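Local atomic coordinates of long form salivary protein D7L1 (Anopheles stephensi, PDB entry 3NHI), a protein that sequesters mediators of the vertebrate host response to mosquito blood feeding, binding cysteinyl leukotrienes and stable analogues of thromboxane A2. Residues R73-I84 against L130-I141. Numbering follows the deposited sequence.
Sequences RIPVQYQAYKTI and LYHGTVEGAAKI. With EAH ((5S,7E,9E,11Z,14Z)-5-hydroxyicosa-7,9,11,14-tetraenoic acid), chain B.
Q77 reaches from helix 73-84 to the C-terminal end of helix 109-130, where its NE2 donates a nearly straight hydrogen bond (2.9 Å, 167°) to L130 O. That oxygen lies in the plane of the Q77 amide, and a water donates to both it and Q77 O. Glutamine suits the place because it is polar at both ends of its amide: OE1 accepts from L6 N, which fixes the flip.

Aromatic contacts extend this grip. With CG anti to the backbone N (chi1 -178°) and a bend at chi2, Q77 lies flat over Y131, whose broad ring takes CG in a CH-pi contact 3.8 Å from its centroid and the amide at 12° to its plane. H132 turns its edge to the face of Y81 in a T-shaped pair, centroids 4.8 Å apart; histidine combines such an edge with a polar atom, NE2, hydrogen-bonded to L6 O.

In this all-helical odorant-binding fold, the turn 131-134 joins helices 109-130 and 135-144 and borders the lipid pocket: G133 O accepts from EAH O3, and T134 OG1 N-caps the second helix through G137 N.

Apolar contacts flank these. L130 CD2 meets Y78 CD1 at 3.8 Å, and I141 CD1 wedges between Y81 and I84. On the solvent side, exposed K140 packs its aliphatic CB on I84 CG2 (3.6 Å), while its extended chain carries NZ to a water bound to I84 O.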
# COMPACT_ATOMS: atom_id res chain seq x y z
N ARG A 73 3.88 18.72 8.55
CA ARG A 73 3.86 17.26 8.68
C ARG A 73 5.26 16.67 8.68
O ARG A 73 5.47 15.59 9.22
CB ARG A 73 3.01 16.61 7.60
CG ARG A 73 1.53 16.93 7.75
CD ARG A 73 0.70 16.31 6.65
NE ARG A 73 -0.72 16.64 6.79
CZ ARG A 73 -1.66 16.29 5.92
NH1 ARG A 73 -1.35 15.63 4.81
NH2 ARG A 73 -2.93 16.61 6.13
N ILE A 74 6.22 17.39 8.10
CA ILE A 74 7.59 16.88 8.01
C ILE A 74 8.22 16.69 9.40
O ILE A 74 8.76 15.62 9.70
CB ILE A 74 8.46 17.72 7.01
CG1 ILE A 74 8.24 17.21 5.58
CG2 ILE A 74 9.95 17.66 7.36
CD1 ILE A 74 6.80 17.24 5.11
N PRO A 75 8.12 17.70 10.28
CA PRO A 75 8.63 17.46 11.63
C PRO A 75 7.87 16.37 12.39
O PRO A 75 8.47 15.68 13.22
CB PRO A 75 8.47 18.83 12.31
CG PRO A 75 8.59 19.80 11.18
CD PRO A 75 7.84 19.14 10.05
N VAL A 76 6.58 16.18 12.11
CA VAL A 76 5.81 15.11 12.75
C VAL A 76 6.35 13.74 12.30
O VAL A 76 6.56 12.85 13.13
CB VAL A 76 4.30 15.24 12.47
CG1 VAL A 76 3.53 14.05 13.02
CG2 VAL A 76 3.74 16.55 13.05
N GLN A 77 6.57 13.59 11.00
CA GLN A 77 7.14 12.37 10.45
C GLN A 77 8.50 12.10 11.07
O GLN A 77 8.79 10.97 11.48
CB GLN A 77 7.27 12.48 8.93
CG GLN A 77 7.82 11.22 8.26
CD GLN A 77 6.87 10.03 8.31
OE1 GLN A 77 5.66 10.18 8.47
NE2 GLN A 77 7.42 8.84 8.15
N TYR A 78 9.33 13.13 11.14
CA TYR A 78 10.63 13.03 11.80
C TYR A 78 10.53 12.58 13.26
O TYR A 78 11.20 11.64 13.67
CB TYR A 78 11.35 14.37 11.73
CG TYR A 78 12.57 14.49 12.63
CD1 TYR A 78 13.65 13.62 12.49
CD2 TYR A 78 12.64 15.48 13.61
CE1 TYR A 78 14.77 13.72 13.31
CE2 TYR A 78 13.77 15.59 14.44
CZ TYR A 78 14.82 14.70 14.28
OH TYR A 78 15.93 14.80 15.07
N GLN A 79 9.70 13.27 14.04
CA GLN A 79 9.63 13.01 15.48
C GLN A 79 9.22 11.58 15.79
O GLN A 79 9.68 11.00 16.78
CB GLN A 79 8.66 13.98 16.15
CG GLN A 79 9.18 15.40 16.23
CD GLN A 79 10.29 15.57 17.24
OE1 GLN A 79 10.33 14.89 18.26
NE2 GLN A 79 11.19 16.51 16.96
N ALA A 80 8.36 11.00 14.96
CA ALA A 80 7.83 9.66 15.22
C ALA A 80 8.90 8.56 15.20
O ALA A 80 8.73 7.52 15.83
CB ALA A 80 6.72 9.34 14.24
N TYR A 81 10.01 8.79 14.48
CA TYR A 81 11.03 7.75 14.28
C TYR A 81 12.45 8.27 14.50
O TYR A 81 13.42 7.59 14.15
CB TYR A 81 10.91 7.11 12.88
CG TYR A 81 9.53 6.58 12.60
CD1 TYR A 81 9.10 5.37 13.15
CD2 TYR A 81 8.62 7.32 11.85
CE1 TYR A 81 7.80 4.90 12.91
CE2 TYR A 81 7.33 6.86 11.62
CZ TYR A 81 6.93 5.66 12.15
OH TYR A 81 5.64 5.26 11.90
N LYS A 82 12.57 9.44 15.13
CA LYS A 82 13.87 10.11 15.26
C LYS A 82 14.96 9.31 15.99
O LYS A 82 16.15 9.45 15.68
CB LYS A 82 13.72 11.50 15.90
CG LYS A 82 13.25 11.50 17.33
CD LYS A 82 13.16 12.89 17.94
CE LYS A 82 12.51 12.80 19.32
NZ LYS A 82 12.37 14.12 20.00
N THR A 83 14.56 8.46 16.93
CA THR A 83 15.55 7.65 17.66
C THR A 83 16.13 6.54 16.79
O THR A 83 17.23 6.04 17.07
CB THR A 83 14.99 7.10 19.00
OG1 THR A 83 13.94 6.16 18.76
CG2 THR A 83 14.46 8.23 19.85
N ILE A 84 15.42 6.19 15.72
CA ILE A 84 15.86 5.16 14.79
C ILE A 84 16.64 5.76 13.61
O ILE A 84 17.71 5.28 13.24
CB ILE A 84 14.67 4.28 14.29
CG1 ILE A 84 13.95 3.64 15.49
CG2 ILE A 84 15.17 3.21 13.32
CD1 ILE A 84 12.52 3.20 15.19
N LEU A 130 13.49 10.04 6.50
CA LEU A 130 12.22 10.33 7.17
C LEU A 130 11.10 9.41 6.72
O LEU A 130 10.28 8.97 7.53
CB LEU A 130 11.79 11.78 6.96
CG LEU A 130 12.76 12.83 7.48
CD1 LEU A 130 12.11 14.20 7.38
CD2 LEU A 130 13.20 12.54 8.92
N TYR A 131 11.05 9.13 5.42
CA TYR A 131 9.94 8.38 4.83
C TYR A 131 10.31 6.95 4.42
O TYR A 131 9.68 6.35 3.54
CB TYR A 131 9.32 9.16 3.65
CG TYR A 131 8.61 10.42 4.09
CD1 TYR A 131 7.28 10.39 4.52
CD2 TYR A 131 9.27 11.66 4.10
CE1 TYR A 131 6.62 11.55 4.94
CE2 TYR A 131 8.62 12.82 4.52
CZ TYR A 131 7.30 12.77 4.93
OH TYR A 131 6.67 13.92 5.35
N HIS A 132 11.32 6.39 5.09
CA HIS A 132 11.61 4.95 4.99
C HIS A 132 11.87 4.51 3.56
O HIS A 132 11.35 3.50 3.08
CB HIS A 132 10.48 4.14 5.66
CG HIS A 132 9.99 4.76 6.94
ND1 HIS A 132 10.83 5.06 7.99
CD2 HIS A 132 8.76 5.15 7.31
CE1 HIS A 132 10.14 5.62 8.96
NE2 HIS A 132 8.87 5.67 8.58
N GLY A 133 12.68 5.32 2.89
CA GLY A 133 13.01 5.12 1.48
C GLY A 133 14.37 4.52 1.20
O GLY A 133 14.87 4.62 0.07
N THR A 134 14.97 3.88 2.20
CA THR A 134 16.17 3.05 1.99
C THR A 134 15.90 1.67 2.55
O THR A 134 15.19 1.53 3.55
CB THR A 134 17.43 3.63 2.68
OG1 THR A 134 17.31 3.52 4.10
CG2 THR A 134 17.66 5.10 2.27
N VAL A 135 16.46 0.64 1.93
CA VAL A 135 16.31 -0.73 2.42
C VAL A 135 16.84 -0.86 3.85
O VAL A 135 16.16 -1.41 4.73
CB VAL A 135 16.99 -1.74 1.46
CG1 VAL A 135 16.99 -3.15 2.05
CG2 VAL A 135 16.29 -1.75 0.11
N GLU A 136 18.03 -0.34 4.09
CA GLU A 136 18.69 -0.45 5.40
C GLU A 136 17.95 0.33 6.48
O GLU A 136 17.80 -0.13 7.62
CB GLU A 136 20.13 0.03 5.29
CG GLU A 136 20.96 -0.15 6.55
CD GLU A 136 22.40 0.31 6.39
OE1 GLU A 136 22.81 0.64 5.26
OE2 GLU A 136 23.12 0.34 7.41
N GLY A 137 17.48 1.53 6.14
CA GLY A 137 16.74 2.35 7.10
C GLY A 137 15.40 1.73 7.44
O GLY A 137 15.01 1.64 8.61
N ALA A 138 14.67 1.28 6.42
CA ALA A 138 13.38 0.63 6.66
C ALA A 138 13.56 -0.62 7.53
O ALA A 138 12.74 -0.89 8.40
CB ALA A 138 12.67 0.31 5.37
N ALA A 139 14.63 -1.38 7.28
CA ALA A 139 14.90 -2.58 8.07
C ALA A 139 15.01 -2.26 9.56
O ALA A 139 14.52 -3.02 10.40
CB ALA A 139 16.14 -3.31 7.57
N LYS A 140 15.60 -1.10 9.88
CA LYS A 140 15.72 -0.69 11.28
C LYS A 140 14.34 -0.41 11.89
O LYS A 140 14.11 -0.70 13.05
CB LYS A 140 16.60 0.55 11.44
CG LYS A 140 18.06 0.31 11.12
CD LYS A 140 18.89 1.57 11.33
CE LYS A 140 20.35 1.31 10.97
NZ LYS A 140 21.26 2.40 11.43
N ILE A 141 13.44 0.16 11.09
CA ILE A 141 12.08 0.42 11.54
C ILE A 141 11.35 -0.89 11.84
O ILE A 141 10.76 -1.04 12.91
CB ILE A 141 11.28 1.27 10.50
CG1 ILE A 141 12.01 2.59 10.16
CG2 ILE A 141 9.82 1.49 10.97
CD1 ILE A 141 12.05 3.63 11.27
O1 EAH B . 12.37 -1.86 1.98
C1 EAH B . 12.46 -1.08 0.99
O2 EAH B . 12.50 -1.50 -0.20
C2 EAH B . 12.52 0.41 1.24
C3 EAH B . 12.97 1.17 -0.01
C4 EAH B . 11.79 1.65 -0.84
C5 EAH B . 12.27 2.36 -2.08
O3 EAH B . 12.78 3.54 -1.74
C6 EAH B . 11.11 2.57 -3.05
C7 EAH B . 11.53 3.42 -4.24
C8 EAH B . 10.90 4.79 -4.15
C9 EAH B . 11.48 5.67 -5.16
C10 EAH B . 11.07 6.92 -4.99
C11 EAH B . 11.68 7.76 -6.03
C12 EAH B . 11.55 9.08 -6.09
C13 EAH B . 10.73 9.89 -5.10
C14 EAH B . 9.35 10.08 -5.68
C15 EAH B . 8.67 11.22 -5.64
C16 EAH B . 9.18 12.48 -4.97
C17 EAH B . 8.54 12.60 -3.60
C18 EAH B . 9.45 12.02 -2.53
C19 EAH B . 9.04 12.52 -1.15
C20 EAH B . 9.88 11.87 -0.07
O HOH W 1 10.85 9.51 10.23
O HOH W 2 19.86 4.90 11.38